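Local coordinates for Ton_1535 (Thermococcus onnurineus, PDB 3ZPJ), which is of unknown function but folds as an alpha-solenoid of successive helices that includes an unusual left-handed helical turn, at residues E31-L36 and E58-I63; V75-I80 and M94-R99; E5-L10 and E17-K22; T42-D47 and A85-E90. All blocks are in the same frame, centred on the assembly; numbering follows the deposited sequence.

Contact 1. Residues E31-L36 and E58-I63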
loop_
_atom_site.group_PDB
_atom_site.type_symbol
_atom_site.label_atom_id
_atom_site.label_comp_id
_atom_site.label_asym_id
_atom_site.label_seq_id
_atom_site.Cartn_x
_atom_site.Cartn_y
_atom_site.Cartn_z
ATOM N N GLU A 31 11.860 13.909 19.647
ATOM C CA GLU A 31 12.479 12.607 19.824
ATOM C C GLU A 31 11.979 11.928 21.110
ATOM O O GLU A 31 11.711 10.731 21.121
ATOM C CB GLU A 31 13.999 12.743 19.820
ATOM C CG GLU A 31 14.738 11.426 19.683
ATOM C CD GLU A 31 14.531 10.777 18.331
ATOM O OE1 GLU A 31 14.088 11.476 17.391
ATOM O OE2 GLU A 31 14.814 9.566 18.214
ATOM N N GLN A 32 11.823 12.697 22.182
ATOM C CA GLN A 32 11.233 12.157 23.411
ATOM C C GLN A 32 9.834 11.595 23.163
ATOM O O GLN A 32 9.451 10.599 23.755
ATOM C CB GLN A 32 11.179 13.223 24.508
ATOM C CG GLN A 32 12.541 13.680 24.983
ATOM C CD GLN A 32 12.442 14.710 26.079
ATOM O OE1 GLN A 32 11.391 15.309 26.271
ATOM N NE2 GLN A 32 13.533 14.924 26.807
ATOM N N VAL A 33 9.083 12.235 22.271
ATOM C CA VAL A 33 7.704 11.868 22.029
ATOM C C VAL A 33 7.626 10.617 21.167
ATOM O O VAL A 33 6.802 9.736 21.425
ATOM C CB VAL A 33 6.926 13.038 21.382
ATOM C CG1 VAL A 33 5.514 12.623 21.022
ATOM C CG2 VAL A 33 6.888 14.197 22.325
ATOM N N GLN A 34 8.476 10.571 20.137
ATOM C CA GLN A 34 8.743 9.368 19.355
ATOM C C GLN A 34 9.036 8.171 20.247
ATOM O O GLN A 34 8.467 7.098 20.080
ATOM C CB GLN A 34 9.972 9.576 18.460
ATOM C CG GLN A 34 9.795 10.560 17.332
ATOM C CD GLN A 34 9.073 9.953 16.153
ATOM O OE1 GLN A 34 8.401 8.926 16.288
ATOM N NE2 GLN A 34 9.212 10.580 14.982
ATOM N N VAL A 35 9.956 8.348 21.181
ATOM C CA VAL A 35 10.349 7.238 22.017
ATOM C C VAL A 35 9.172 6.828 22.885
ATOM O O VAL A 35 8.801 5.648 22.927
ATOM C CB VAL A 35 11.568 7.591 22.871
ATOM C CG1 VAL A 35 11.839 6.504 23.894
ATOM C CG2 VAL A 35 12.770 7.784 21.975
ATOM N N LEU A 36 8.572 7.807 23.559
ATOM C CA LEU A 36 7.487 7.517 24.488
ATOM C C LEU A 36 6.390 6.737 23.779
ATOM O O LEU A 36 5.951 5.689 24.261
ATOM C CB LEU A 36 6.940 8.798 25.115
ATOM C CG LEU A 36 7.878 9.500 26.101
ATOM C CD1 LEU A 36 7.422 10.927 26.366
ATOM C CD2 LEU A 36 7.968 8.730 27.404
ATOM N N GLU A 58 0.245 10.551 28.885
ATOM C CA GLU A 58 0.263 11.809 29.636
ATOM C C GLU A 58 1.615 12.522 29.540
ATOM O O GLU A 58 1.667 13.744 29.430
ATOM C CB GLU A 58 -0.070 11.583 31.114
ATOM C CG GLU A 58 -1.530 11.328 31.440
ATOM C CD GLU A 58 -1.739 11.081 32.939
ATOM O OE1 GLU A 58 -0.749 10.760 33.641
ATOM O OE2 GLU A 58 -2.885 11.217 33.421
ATOM N N ASP A 59 2.707 11.767 29.611
ATOM C CA ASP A 59 4.035 12.374 29.563
ATOM C C ASP A 59 4.322 12.941 28.185
ATOM O O ASP A 59 4.867 14.044 28.046
ATOM C CB ASP A 59 5.103 11.358 29.927
ATOM C CG ASP A 59 5.061 10.982 31.372
ATOM O OD1 ASP A 59 4.425 11.716 32.163
ATOM O OD2 ASP A 59 5.668 9.951 31.715
ATOM N N ALA A 60 3.934 12.173 27.174
ATOM C CA ALA A 60 4.067 12.585 25.790
ATOM C C ALA A 60 3.195 13.808 25.536
ATOM O O ALA A 60 3.659 14.792 24.960
ATOM C CB ALA A 60 3.703 11.429 24.844
ATOM N N MET A 61 1.943 13.755 25.991
ATOM C CA MET A 61 1.029 14.888 25.846
ATOM C C MET A 61 1.589 16.125 26.537
ATOM O O MET A 61 1.433 17.236 26.055
ATOM C CB MET A 61 -0.362 14.562 26.405
ATOM C CG MET A 61 -1.207 13.650 25.517
ATOM S SD MET A 61 -2.683 13.004 26.340
ATOM C CE MET A 61 -3.350 12.068 24.997
ATOM N N TYR A 62 2.239 15.932 27.672
ATOM C CA TYR A 62 2.794 17.057 28.429
ATOM C C TYR A 62 3.946 17.701 27.664
ATOM O O TYR A 62 4.061 18.920 27.607
ATOM C CB TYR A 62 3.271 16.577 29.796
ATOM C CG TYR A 62 4.074 17.584 30.595
ATOM C CD1 TYR A 62 3.519 18.794 30.988
ATOM C CD2 TYR A 62 5.372 17.301 30.995
ATOM C CE1 TYR A 62 4.246 19.708 31.737
ATOM C CE2 TYR A 62 6.105 18.203 31.750
ATOM C CZ TYR A 62 5.537 19.405 32.117
ATOM O OH TYR A 62 6.261 20.312 32.859
ATOM N N ILE A 63 4.798 16.870 27.076
ATOM C CA ILE A 63 5.918 17.372 26.296
ATOM C C ILE A 63 5.432 18.189 25.090
ATOM O O ILE A 63 5.955 19.269 24.806
ATOM C CB ILE A 63 6.845 16.225 25.874
ATOM C CG1 ILE A 63 7.506 15.629 27.119
ATOM C CG2 ILE A 63 7.890 16.712 24.889
ATOM C CD1 ILE A 63 8.367 14.430 26.864
#
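Gln32 NE2 donates a hydrogen bond to the backbone O of Ile26, in the loop before helix 29-45, while the amide oxygen of the same side chain lies against Ile63: Gln32 OE1 is 3.2 Å from Ile63 CD1. The amide thus has a polar partner on one atom and a methyl group packed against the other. Beyond CG the glutamine chain is extended, and it meets the isoleucine at about a right angle. Ile63 spreads its branches over three neighbours. Its CG1 stands anti to the carbonyl carbon (chi1 -66°) and places CD1 between Gln32 and Leu36, with Leu36 CD1 and Ile63 CD1 3.7 Å apart. The other branch turns to Val33, whose CG2 approaches Ile63 CG2 to 3.7 Å as the two side chains run past each other in opposite senses. Ala60, with its small side chain, lets Leu36 CD1 come within 3.8 Å of Ala60 CA. The CA atoms of Val33 and Ala60 are the nearest pair, 5.3 Å apart. Val33 also touches Ile79 and Ile80, so helix 70-86 covers a further side of this core. The segment axes run antiparallel at 163° and 9.4 Å apart, the arrangement of a helical hairpin in an alpha-solenoid.

Contact 2. Residues V75-I80 and M94-R99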
loop_
_atom_site.group_PDB
_atom_site.type_symbol
_atom_site.label_atom_id
_atom_site.label_comp_id
_atom_site.label_asym_id
_atom_site.label_seq_id
_atom_site.Cartn_x
_atom_site.Cartn_y
_atom_site.Cartn_z
ATOM N N VAL A 75 3.991 18.338 14.723
ATOM C CA VAL A 75 4.513 16.994 14.517
ATOM C C VAL A 75 4.271 16.160 15.764
ATOM O O VAL A 75 3.827 15.019 15.676
ATOM C CB VAL A 75 6.007 16.988 14.145
ATOM C CG1 VAL A 75 6.479 15.565 13.921
ATOM C CG2 VAL A 75 6.238 17.800 12.871
ATOM N N ALA A 76 4.522 16.746 16.930
ATOM C CA ALA A 76 4.334 16.017 18.178
ATOM C C ALA A 76 2.880 15.549 18.346
ATOM O O ALA A 76 2.620 14.375 18.647
ATOM C CB ALA A 76 4.771 16.857 19.360
ATOM N N TYR A 77 1.948 16.472 18.135
ATOM C CA TYR A 77 0.526 16.158 18.170
ATOM C C TYR A 77 0.166 15.064 17.153
ATOM O O TYR A 77 -0.697 14.221 17.415
ATOM C CB TYR A 77 -0.293 17.413 17.877
ATOM C CG TYR A 77 -0.419 18.385 19.028
ATOM C CD1 TYR A 77 -0.323 17.959 20.349
ATOM C CD2 TYR A 77 -0.663 19.730 18.792
ATOM C CE1 TYR A 77 -0.454 18.853 21.397
ATOM C CE2 TYR A 77 -0.797 20.636 19.836
ATOM C CZ TYR A 77 -0.692 20.194 21.134
ATOM O OH TYR A 77 -0.827 21.098 22.168
ATOM N N SER A 78 0.829 15.075 15.998
ATOM C CA SER A 78 0.593 14.054 14.967
ATOM C C SER A 78 1.050 12.692 15.427
ATOM O O SER A 78 0.345 11.696 15.246
ATOM C CB SER A 78 1.324 14.396 13.675
ATOM O OG SER A 78 0.770 15.544 13.086
ATOM N N ILE A 79 2.243 12.653 16.009
ATOM C CA ILE A 79 2.788 11.424 16.582
ATOM C C ILE A 79 1.845 10.840 17.636
ATOM O O ILE A 79 1.497 9.660 17.600
ATOM C CB ILE A 79 4.181 11.677 17.148
ATOM C CG1 ILE A 79 5.079 12.215 16.023
ATOM C CG2 ILE A 79 4.770 10.400 17.778
ATOM C CD1 ILE A 79 6.525 12.423 16.414
ATOM N N ILE A 80 1.393 11.688 18.544
ATOM C CA ILE A 80 0.439 11.277 19.559
ATOM C C ILE A 80 -0.864 10.798 18.918
ATOM O O ILE A 80 -1.452 9.799 19.339
ATOM C CB ILE A 80 0.171 12.449 20.520
ATOM C CG1 ILE A 80 1.437 12.718 21.350
ATOM C CG2 ILE A 80 -1.054 12.176 21.382
ATOM C CD1 ILE A 80 1.422 14.021 22.115
ATOM N N MET A 94 -8.584 12.066 16.674
ATOM C CA MET A 94 -9.038 13.119 15.773
ATOM C C MET A 94 -8.938 14.448 16.492
ATOM O O MET A 94 -8.719 15.488 15.870
ATOM C CB MET A 94 -10.462 12.866 15.239
ATOM C CG MET A 94 -10.567 11.832 14.077
ATOM S SD MET A 94 -9.523 12.112 12.605
ATOM C CE MET A 94 -10.172 10.909 11.463
ATOM N N ASP A 95 -9.072 14.410 17.808
ATOM C CA ASP A 95 -8.810 15.598 18.613
ATOM C C ASP A 95 -7.361 16.039 18.387
ATOM O O ASP A 95 -7.099 17.199 18.071
ATOM C CB ASP A 95 -9.087 15.319 20.094
ATOM C CG ASP A 95 -8.733 16.497 21.007
ATOM O OD1 ASP A 95 -8.434 17.610 20.519
ATOM O OD2 ASP A 95 -8.774 16.307 22.240
ATOM N N PHE A 96 -6.416 15.115 18.519
ATOM C CA PHE A 96 -5.020 15.497 18.324
ATOM C C PHE A 96 -4.648 15.848 16.893
ATOM O O PHE A 96 -3.842 16.749 16.671
ATOM C CB PHE A 96 -4.052 14.503 18.967
ATOM C CG PHE A 96 -3.877 14.749 20.431
ATOM C CD1 PHE A 96 -4.857 14.352 21.330
ATOM C CD2 PHE A 96 -2.785 15.454 20.907
ATOM C CE1 PHE A 96 -4.723 14.609 22.681
ATOM C CE2 PHE A 96 -2.648 15.708 22.258
ATOM C CZ PHE A 96 -3.619 15.284 23.144
ATOM N N PHE A 97 -5.255 15.169 15.927
ATOM C CA PHE A 97 -5.085 15.570 14.541
ATOM C C PHE A 97 -5.545 17.019 14.306
ATOM O O PHE A 97 -4.884 17.786 13.613
ATOM C CB PHE A 97 -5.783 14.583 13.605
ATOM C CG PHE A 97 -4.994 13.322 13.379
ATOM C CD1 PHE A 97 -3.685 13.391 12.910
ATOM C CD2 PHE A 97 -5.536 12.078 13.670
ATOM C CE1 PHE A 97 -2.935 12.238 12.706
ATOM C CE2 PHE A 97 -4.789 10.919 13.472
ATOM C CZ PHE A 97 -3.484 11.002 12.986
ATOM N N ASN A 98 -6.658 17.398 14.918
ATOM C CA ASN A 98 -7.157 18.749 14.779
ATOM C C ASN A 98 -6.264 19.766 15.453
ATOM O O ASN A 98 -6.139 20.903 14.983
ATOM C CB ASN A 98 -8.579 18.849 15.311
ATOM C CG ASN A 98 -9.599 18.378 14.301
ATOM O OD1 ASN A 98 -9.561 18.782 13.137
ATOM N ND2 ASN A 98 -10.500 17.503 14.727
ATOM N N ARG A 99 -5.644 19.359 16.557
ATOM C CA ARG A 99 -4.672 20.219 17.201
ATOM C C ARG A 99 -3.493 20.406 16.250
ATOM O O ARG A 99 -3.017 21.523 16.059
ATOM C CB ARG A 99 -4.215 19.646 18.543
ATOM C CG ARG A 99 -5.312 19.596 19.603
ATOM C CD ARG A 99 -4.721 19.332 20.988
ATOM N NE ARG A 99 -5.683 18.694 21.879
ATOM C CZ ARG A 99 -5.523 18.577 23.194
ATOM N NH1 ARG A 99 -4.435 19.069 23.784
ATOM N NH2 ARG A 99 -6.458 17.972 23.918
#
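Segments 75-80 and 94-99 run antiparallel with axes 8.0 Å apart at 165°, and Tyr77 faces Phe96 where the backbones are closest. Helices 70-86 and 90-104 form a helical hairpin of the alpha-solenoid, and aromatic side chains fill its interface. The Tyr77 and Phe96 rings meet obliquely, their planes 71° apart, with Tyr77 CD1 3.6 Å from Phe96 CD2 at the edge of the phenylalanine. Both rings also carry groups over their faces. Arg99 CB makes a CH-pi contact over one face of Tyr77, 4.0 Å from the ring centroid. On Phe96, Ile80 CG2 makes another, 4.0 Å from the centroid, while Arg99 NE lies over the opposite face; the phenyl ring is therefore held between a methyl group and the arginine of its own helix. Phe97 is directed differently: its CE1 reaches Ser78 O at 4.2 Å, and the ring packs on Leu120 and Leu124 of helix 110-126, tying the hairpin to the next helix. Arg99, extended from CG to NE, bridges to Asp95 one turn earlier, which holds the guanidinium group over the face of Phe96: Arg99 NE lies 3.3 Å from Asp95 OD1, which it meets from above the carboxylate plane.

Contact 3. Residues E5-L10 and E17-K22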
loop_
_atom_site.group_PDB
_atom_site.type_symbol
_atom_site.label_atom_id
_atom_site.label_comp_id
_atom_site.label_asym_id
_atom_site.label_seq_id
_atom_site.Cartn_x
_atom_site.Cartn_y
_atom_site.Cartn_z
ATOM N N GLU A 5 19.516 2.962 23.123
ATOM C CA GLU A 5 19.867 1.563 23.344
ATOM C C GLU A 5 19.633 1.207 24.811
ATOM O O GLU A 5 19.051 0.167 25.116
ATOM C CB GLU A 5 21.329 1.313 22.951
ATOM C CG GLU A 5 21.640 -0.117 22.506
ATOM C CD GLU A 5 23.129 -0.349 22.230
ATOM O OE1 GLU A 5 23.880 0.631 22.026
ATOM O OE2 GLU A 5 23.554 -1.518 22.225
ATOM N N GLU A 6 20.084 2.080 25.710
ATOM C CA GLU A 6 19.825 1.937 27.141
ATOM C C GLU A 6 18.323 1.885 27.459
ATOM O O GLU A 6 17.865 1.060 28.245
ATOM C CB GLU A 6 20.489 3.077 27.909
ATOM C CG GLU A 6 21.989 3.117 27.703
ATOM C CD GLU A 6 22.670 4.258 28.435
ATOM O OE1 GLU A 6 22.022 5.301 28.674
ATOM O OE2 GLU A 6 23.863 4.107 28.768
ATOM N N ILE A 7 17.554 2.763 26.833
ATOM C CA ILE A 7 16.111 2.758 27.012
ATOM C C ILE A 7 15.443 1.463 26.527
ATOM O O ILE A 7 14.607 0.897 27.229
ATOM C CB ILE A 7 15.480 3.980 26.338
ATOM C CG1 ILE A 7 15.829 5.237 27.147
ATOM C CG2 ILE A 7 13.983 3.798 26.207
ATOM C CD1 ILE A 7 15.595 6.525 26.402
ATOM N N ASN A 8 15.806 0.998 25.336
ATOM C CA ASN A 8 15.257 -0.254 24.816
ATOM C C ASN A 8 15.557 -1.429 25.730
ATOM O O ASN A 8 14.708 -2.285 25.954
ATOM C CB ASN A 8 15.800 -0.554 23.419
ATOM C CG ASN A 8 15.123 0.265 22.343
ATOM O OD1 ASN A 8 13.913 0.480 22.385
ATOM N ND2 ASN A 8 15.904 0.733 21.370
ATOM N N LEU A 9 16.773 -1.452 26.259
ATOM C CA LEU A 9 17.250 -2.580 27.031
ATOM C C LEU A 9 16.491 -2.619 28.352
ATOM O O LEU A 9 16.013 -3.671 28.771
ATOM C CB LEU A 9 18.763 -2.444 27.252
ATOM C CG LEU A 9 19.655 -3.540 27.853
ATOM C CD1 LEU A 9 19.835 -3.290 29.320
ATOM C CD2 LEU A 9 19.142 -4.968 27.600
ATOM N N LEU A 10 16.371 -1.459 28.990
ATOM C CA LEU A 10 15.595 -1.316 30.213
ATOM C C LEU A 10 14.141 -1.777 30.015
ATOM O O LEU A 10 13.512 -2.293 30.938
ATOM C CB LEU A 10 15.625 0.138 30.688
ATOM C CG LEU A 10 16.868 0.639 31.416
ATOM C CD1 LEU A 10 16.910 2.140 31.380
ATOM C CD2 LEU A 10 16.888 0.162 32.861
ATOM N N GLU A 17 9.791 2.004 34.610
ATOM C CA GLU A 17 9.901 3.275 35.311
ATOM C C GLU A 17 11.255 3.935 35.056
ATOM O O GLU A 17 11.350 5.159 34.948
ATOM C CB GLU A 17 9.672 3.069 36.805
ATOM C CG GLU A 17 9.797 4.329 37.650
ATOM C CD GLU A 17 9.423 4.071 39.107
ATOM O OE1 GLU A 17 8.597 3.163 39.361
ATOM O OE2 GLU A 17 9.961 4.765 39.999
ATOM N N GLU A 18 12.297 3.115 34.944
ATOM C CA GLU A 18 13.644 3.629 34.737
ATOM C C GLU A 18 13.863 4.070 33.305
ATOM O O GLU A 18 14.529 5.071 33.064
ATOM C CB GLU A 18 14.675 2.581 35.098
ATOM C CG GLU A 18 15.163 2.676 36.507
ATOM C CD GLU A 18 16.156 1.583 36.800
ATOM O OE1 GLU A 18 17.122 1.449 36.017
ATOM O OE2 GLU A 18 15.956 0.844 37.788
ATOM N N ALA A 19 13.312 3.305 32.367
ATOM C CA ALA A 19 13.342 3.666 30.955
ATOM C C ALA A 19 12.754 5.043 30.740
ATOM O O ALA A 19 13.316 5.867 30.008
ATOM C CB ALA A 19 12.571 2.653 30.122
ATOM N N LEU A 20 11.606 5.279 31.369
ATOM C CA LEU A 20 10.903 6.534 31.180
ATOM C C LEU A 20 11.687 7.658 31.835
ATOM O O LEU A 20 11.662 8.796 31.370
ATOM C CB LEU A 20 9.485 6.453 31.746
ATOM C CG LEU A 20 8.631 5.325 31.163
ATOM C CD1 LEU A 20 7.343 5.166 31.953
ATOM C CD2 LEU A 20 8.351 5.527 29.668
ATOM N N ALA A 21 12.410 7.331 32.898
ATOM C CA ALA A 21 13.199 8.335 33.591
ATOM C C ALA A 21 14.356 8.779 32.705
ATOM O O ALA A 21 14.830 9.913 32.810
ATOM C CB ALA A 21 13.703 7.797 34.901
ATOM N N LYS A 22 14.791 7.886 31.818
ATOM C CA LYS A 22 15.913 8.168 30.930
ATOM C C LYS A 22 15.489 8.952 29.708
ATOM O O LYS A 22 16.323 9.535 29.021
ATOM C CB LYS A 22 16.576 6.878 30.466
ATOM C CG LYS A 22 17.415 6.212 31.520
ATOM C CD LYS A 22 18.468 5.353 30.859
ATOM C CE LYS A 22 19.566 6.206 30.272
ATOM N NZ LYS A 22 20.560 6.584 31.318
#
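Leu10 and Ile7 press against Ala19 and the aliphatic part of Lys22, and they make up the close-packed part of this contact. The backbones are nearest at Ile7 and Ala19, where the CA atoms are 4.9 Å apart, an approach that the small alanine side chain permits. Leu10 CB lies 4.0 Å from Ala19 CB, and the leucine reaches further with its CD1 branch, which is 3.6 Å from Lys22 CD as the two side chains cross at about a right angle. Ile7 contributes its CG1 arm, 3.8 Å from Lys22 CB, and also packs on Val23 just beyond the segment. Helices 2-12 and 16-22, antiparallel at 163° and joined by a short turn, form the N-terminal helical hairpin of the alpha-solenoid; Leu20, on another side of the second helix, packs on Leu36 and Ile39 of helix 29-45. Toward solvent the contact becomes polar. Here Glu6 stretches out beyond CG, whereas Lys22 bends twice near its end (chi3 74°, chi4 83°), which lays Lys22 CE beside Glu6 OE1, 3.1 Å away. The ammonium group turns outward but still forms a salt bridge, with Glu6 OE1 3.3 Å from Lys22 NZ. The stronger polar partner of Lys22 NZ is Glu25, also a salt bridge, so the ammonium charge is probably shared between two carboxylates. The other glutamate on the solvent side, Glu18, meets an apolar group across the contact: Glu18 OE1 is 3.4 Å from Leu10 CD2.

Contact 4. Residues T42-D47 and A85-E90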
loop_
_atom_site.group_PDB
_atom_site.type_symbol
_atom_site.label_atom_id
_atom_site.label_comp_id
_atom_site.label_asym_id
_atom_site.label_seq_id
_atom_site.Cartn_x
_atom_site.Cartn_y
_atom_site.Cartn_z
ATOM N N THR A 42 4.486 -0.771 21.242
ATOM C CA THR A 42 4.976 -2.140 21.413
ATOM C C THR A 42 4.294 -2.849 22.583
ATOM O O THR A 42 4.006 -4.034 22.492
ATOM C CB THR A 42 6.517 -2.233 21.528
ATOM O OG1 THR A 42 6.968 -1.451 22.639
ATOM C CG2 THR A 42 7.178 -1.739 20.239
ATOM N N ILE A 43 4.015 -2.130 23.669
ATOM C CA ILE A 43 3.242 -2.710 24.770
ATOM C C ILE A 43 1.846 -3.138 24.311
ATOM O O ILE A 43 1.417 -4.267 24.550
ATOM C CB ILE A 43 3.067 -1.732 25.928
ATOM C CG1 ILE A 43 4.393 -1.501 26.651
ATOM C CG2 ILE A 43 2.020 -2.255 26.912
ATOM C CD1 ILE A 43 4.247 -0.596 27.870
ATOM N N TYR A 44 1.145 -2.221 23.654
ATOM C CA TYR A 44 -0.203 -2.476 23.170
ATOM C C TYR A 44 -0.222 -3.686 22.244
ATOM O O TYR A 44 -1.155 -4.493 22.277
ATOM C CB TYR A 44 -0.734 -1.239 22.435
ATOM C CG TYR A 44 -2.151 -1.358 21.927
ATOM C CD1 TYR A 44 -3.233 -1.231 22.794
ATOM C CD2 TYR A 44 -2.410 -1.583 20.583
ATOM C CE1 TYR A 44 -4.530 -1.335 22.337
ATOM C CE2 TYR A 44 -3.709 -1.689 20.114
ATOM C CZ TYR A 44 -4.762 -1.566 20.996
ATOM O OH TYR A 44 -6.053 -1.671 20.536
ATOM N N GLN A 45 0.826 -3.811 21.435
ATOM C CA GLN A 45 0.880 -4.824 20.388
ATOM C C GLN A 45 1.400 -6.183 20.853
ATOM O O GLN A 45 0.893 -7.217 20.425
ATOM C CB GLN A 45 1.709 -4.326 19.203
ATOM C CG GLN A 45 1.036 -3.237 18.394
ATOM C CD GLN A 45 1.881 -2.781 17.218
ATOM O OE1 GLN A 45 3.087 -3.050 17.160
ATOM N NE2 GLN A 45 1.249 -2.088 16.269
ATOM N N HIS A 46 2.408 -6.185 21.723
ATOM C CA HIS A 46 3.005 -7.435 22.192
ATOM C C HIS A 46 2.626 -7.708 23.647
ATOM O O HIS A 46 3.462 -8.144 24.439
ATOM C CB HIS A 46 4.534 -7.419 22.030
ATOM C CG HIS A 46 5.009 -7.052 20.652
ATOM N ND1 HIS A 46 4.167 -6.966 19.562
ATOM C CD2 HIS A 46 6.247 -6.740 20.192
ATOM C CE1 HIS A 46 4.864 -6.618 18.492
ATOM N NE2 HIS A 46 6.129 -6.474 18.848
ATOM N N ASP A 47 1.362 -7.428 23.975
ATOM C CA ASP A 47 0.756 -7.691 25.292
ATOM C C ASP A 47 1.641 -7.502 26.529
ATOM O O ASP A 47 1.655 -8.340 27.437
ATOM C CB ASP A 47 0.091 -9.071 25.319
ATOM C CG ASP A 47 -1.028 -9.192 24.305
ATOM O OD1 ASP A 47 -1.505 -8.144 23.813
ATOM O OD2 ASP A 47 -1.430 -10.336 24.001
ATOM N N ALA A 85 -4.760 6.389 17.502
ATOM C CA ALA A 85 -5.560 5.786 16.447
ATOM C C ALA A 85 -5.228 4.306 16.269
ATOM O O ALA A 85 -6.126 3.486 16.081
ATOM C CB ALA A 85 -5.382 6.542 15.148
ATOM N N ILE A 86 -3.940 3.977 16.316
ATOM C CA ILE A 86 -3.501 2.591 16.404
ATOM C C ILE A 86 -4.311 1.866 17.485
ATOM O O ILE A 86 -4.965 0.866 17.208
ATOM C CB ILE A 86 -1.993 2.485 16.772
ATOM C CG1 ILE A 86 -1.109 3.192 15.748
ATOM C CG2 ILE A 86 -1.562 1.046 16.889
ATOM C CD1 ILE A 86 -1.136 2.594 14.390
ATOM N N MET A 87 -4.286 2.394 18.708
ATOM C CA MET A 87 -4.990 1.779 19.839
ATOM C C MET A 87 -6.507 2.023 19.882
ATOM O O MET A 87 -7.141 1.812 20.917
ATOM C CB MET A 87 -4.377 2.242 21.158
ATOM C CG MET A 87 -2.876 2.068 21.241
ATOM S SD MET A 87 -2.321 2.538 22.885
ATOM C CE MET A 87 -2.998 4.201 22.970
ATOM N N GLU A 88 -7.074 2.481 18.771
ATOM C CA GLU A 88 -8.529 2.613 18.622
ATOM C C GLU A 88 -9.196 3.650 19.523
ATOM O O GLU A 88 -10.388 3.552 19.815
ATOM C CB GLU A 88 -9.218 1.251 18.764
ATOM C CG GLU A 88 -8.704 0.226 17.769
ATOM C CD GLU A 88 -9.363 -1.126 17.916
ATOM O OE1 GLU A 88 -9.914 -1.420 19.004
ATOM O OE2 GLU A 88 -9.326 -1.893 16.932
ATOM N N TYR A 89 -8.428 4.643 19.958
ATOM C CA TYR A 89 -9.006 5.805 20.624
ATOM C C TYR A 89 -9.271 6.869 19.564
ATOM O O TYR A 89 -8.544 7.857 19.441
ATOM C CB TYR A 89 -8.073 6.334 21.707
ATOM C CG TYR A 89 -7.815 5.341 22.816
ATOM C CD1 TYR A 89 -8.676 5.249 23.907
ATOM C CD2 TYR A 89 -6.713 4.497 22.779
ATOM C CE1 TYR A 89 -8.444 4.346 24.922
ATOM C CE2 TYR A 89 -6.474 3.590 23.793
ATOM C CZ TYR A 89 -7.343 3.519 24.860
ATOM O OH TYR A 89 -7.109 2.616 25.872
ATOM N N GLU A 90 -10.324 6.645 18.798
ATOM C CA GLU A 90 -10.554 7.407 17.592
ATOM C C GLU A 90 -10.936 8.855 17.868
ATOM O O GLU A 90 -10.450 9.759 17.196
ATOM C CB GLU A 90 -11.615 6.719 16.741
ATOM C CG GLU A 90 -11.607 7.134 15.286
ATOM C CD GLU A 90 -12.674 6.419 14.487
ATOM O OE1 GLU A 90 -13.473 5.674 15.097
ATOM O OE2 GLU A 90 -12.715 6.596 13.253
#
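Tyr44 lays one face of its ring against Met87, and this aromatic contact dominates the meeting of the two helix ends. The methionine CG sits over the ring centre in a CH-pi contact, with Met87 CG 3.6 Å from the Tyr44 centroid and only 12° off the ring normal. Its sulfur adds a Met-aromatic contact from an oblique position, Met87 SD being 4.4 Å from the centroid of Tyr44. The backbone joins the same face further out, where Met87 CA is 3.5 Å from Tyr44 CZ. With CG placed opposite the backbone N (chi1 -178°), the tyrosine extends across to the second segment.

Helix 70-86 ends just before Met87, in a Schellman motif: Glu88, with positive phi, is the C-prime residue, and its N bonds to Ala85 O at 3.0 Å while Tyr89 N bonds to Leu84 O. Contact 4 thus joins the C-terminal ends of two helices of the alpha-solenoid, 29-45 and 70-86. Apolar packing from between them in sequence completes the contact, since Ile53 of helix 53-66 touches both Tyr44 and Met87 and Met57 also meets the methionine.

The remaining approaches are looser and lie at the surface. Gln45 NE2 comes no closer to Ile86 CG2 than 4.3 Å, and Tyr44 OH is 4.2 Å from Glu88 OE1, too far apart to bond.

Contacts 3, 1 and 2 follow one another along the chain, each joining two successive helices near the N-terminal end of the solenoid. Contact 1 lies between the others, with its centre about 14 Å from that of contact 3 and about 12 Å from that of contact 2, and it touches both: Leu36 meets Leu20 on one side, while Met61 packs on Phe96 and Ala60 on Ile80 on the other. Contacts 2 and 3 remain apart, their nearest atoms about 13 Å from each other. Contact 4 instead connects helices 29-45 and 70-86, which contribute separately to contacts 1 and 2, and its centre is about 16 Å from each of theirs.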